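Local coordinates for uric acid degradation bifunctional protein PucL (Bacillus subtilis, PDB 6A4M) that catalyses the oxidation of uric acid as a urate oxidase, the full-length bifunctional protein probably also carrying out a later decarboxylation step of urate breakdown, at residues 92-95 / 96-99. Residues are numbered along the deposited sequence; the frame is centred on the assembly and turned at random.
Sequences AHRF and LDTY
R94 and D97 pair one turn apart near the C-terminal end of helix 84-98. Their salt bridge joins NH1 of R94 to OD2 of D97 at 3.2 Å. It is not a flat two-pronged pairing, because the guanidinium and carboxylate planes stand 62° apart. Bends at chi2 and chi3 fold the arginine chain back, and the guanidinium then lies with one face over CB of D97. CG2 of T98 also approaches this group, 3.7 Å from NH2.

The T98 side chain turns back onto its own helix. With chi1 at 62°, OG1 sits between the backbone N and the carbonyl carbon and donates a 2.7 Å hydrogen bond to O of R94, four residues back, a common feature of threonines in helices. The backbone N of T98 reaches the same oxygen, but weakly. That carbonyl therefore takes two donors from one residue.

F95 and Y99 lie side by side and point the same way. Their planes meet obliquely, at 41°, and CD1 of F95 is 3.8 Å from CE1 of Y99. O of F95 lies at the edge of the tyrosine ring, in its plane, and accepts the N-H of Y99 at 3.0 Å. Replacing Y99 with an alanine would probably leave this flank of the F95 ring without its aromatic neighbour.

Y99 is where the chain leaves helical geometry. F95 stacks on F71 of helix 64-78, which R94 and T98 also touch. A92 and L96 pack on strands 104-121 and 139-148, joining the helix to the antiparallel sheet, as in the tunnelling (T-fold) architecture of the uricase family.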
loop_
_atom_site.group_PDB
_atom_site.type_symbol
_atom_site.label_atom_id
_atom_site.label_comp_id
_atom_site.label_asym_id
_atom_site.label_seq_id
_atom_site.Cartn_x
_atom_site.Cartn_y
_atom_site.Cartn_z
ATOM N N ALA A 92 7.852 -12.077 12.012
ATOM C CA ALA A 92 7.468 -13.444 11.631
ATOM C C ALA A 92 8.552 -14.452 11.998
ATOM O O ALA A 92 8.277 -15.444 12.673
ATOM C CB ALA A 92 7.169 -13.526 10.140
ATOM N N HIS A 93 9.777 -14.179 11.545
ATOM C CA HIS A 93 10.947 -15.018 11.854
ATOM C C HIS A 93 11.184 -15.169 13.359
ATOM O O HIS A 93 11.369 -16.286 13.850
ATOM C CB HIS A 93 12.215 -14.468 11.181
ATOM C CG HIS A 93 12.444 -14.999 9.801
ATOM N ND1 HIS A 93 13.449 -15.895 9.507
ATOM C CD2 HIS A 93 11.791 -14.773 8.636
ATOM C CE1 HIS A 93 13.409 -16.193 8.221
ATOM N NE2 HIS A 93 12.411 -15.527 7.669
ATOM N N ARG A 94 11.163 -14.047 14.077
ATOM C CA ARG A 94 11.416 -14.047 15.520
ATOM C C ARG A 94 10.324 -14.749 16.332
ATOM O O ARG A 94 10.630 -15.343 17.366
ATOM C CB ARG A 94 11.644 -12.617 16.047
ATOM C CG ARG A 94 12.838 -11.865 15.446
ATOM C CD ARG A 94 14.099 -12.709 15.313
ATOM N NE ARG A 94 14.472 -13.304 16.597
ATOM C CZ ARG A 94 15.199 -14.412 16.766
ATOM N NH1 ARG A 94 15.682 -15.100 15.731
ATOM N NH2 ARG A 94 15.456 -14.832 18.003
ATOM N N PHE A 95 9.072 -14.682 15.872
ATOM C CA PHE A 95 7.971 -15.451 16.489
ATOM C C PHE A 95 8.196 -16.959 16.349
ATOM O O PHE A 95 8.083 -17.700 17.322
ATOM C CB PHE A 95 6.602 -15.089 15.880
ATOM C CG PHE A 95 5.807 -14.090 16.680
ATOM C CD1 PHE A 95 5.444 -14.363 17.997
ATOM C CD2 PHE A 95 5.373 -12.897 16.104
ATOM C CE1 PHE A 95 4.697 -13.454 18.732
ATOM C CE2 PHE A 95 4.623 -11.984 16.834
ATOM C CZ PHE A 95 4.284 -12.263 18.150
ATOM N N LEU A 96 8.501 -17.401 15.132
ATOM C CA LEU A 96 8.743 -18.820 14.861
ATOM C C LEU A 96 10.007 -19.346 15.555
ATOM O O LEU A 96 10.012 -20.474 16.049
ATOM C CB LEU A 96 8.817 -19.077 13.352
ATOM C CG LEU A 96 7.510 -18.848 12.580
ATOM C CD1 LEU A 96 7.771 -18.737 11.085
ATOM C CD2 LEU A 96 6.496 -19.950 12.865
ATOM N N ASP A 97 11.060 -18.528 15.605
ATOM C CA ASP A 97 12.318 -18.919 16.254
ATOM C C ASP A 97 12.262 -18.973 17.788
ATOM O O ASP A 97 13.041 -19.715 18.389
ATOM C CB ASP A 97 13.469 -17.999 15.817
ATOM C CG ASP A 97 13.903 -18.232 14.371
ATOM O OD1 ASP A 97 13.590 -19.293 13.791
ATOM O OD2 ASP A 97 14.583 -17.346 13.813
ATOM N N THR A 98 11.368 -18.203 18.417
ATOM C CA THR A 98 11.274 -18.160 19.895
ATOM C C THR A 98 10.070 -18.894 20.519
ATOM O O THR A 98 10.040 -19.078 21.736
ATOM C CB THR A 98 11.317 -16.709 20.427
ATOM O OG1 THR A 98 10.194 -15.967 19.938
ATOM C CG2 THR A 98 12.613 -16.023 20.002
ATOM N N TYR A 99 9.096 -19.305 19.701
ATOM C CA TYR A 99 7.945 -20.099 20.155
ATOM C C TYR A 99 7.908 -21.424 19.382
ATOM O O TYR A 99 7.615 -21.438 18.183
ATOM C CB TYR A 99 6.642 -19.329 19.934
ATOM C CG TYR A 99 6.489 -18.082 20.786
ATOM C CD1 TYR A 99 7.060 -16.867 20.396
ATOM C CD2 TYR A 99 5.758 -18.111 21.977
ATOM C CE1 TYR A 99 6.917 -15.722 21.171
ATOM C CE2 TYR A 99 5.610 -16.970 22.759
ATOM C CZ TYR A 99 6.190 -15.777 22.351
ATOM O OH TYR A 99 6.046 -14.644 23.120
#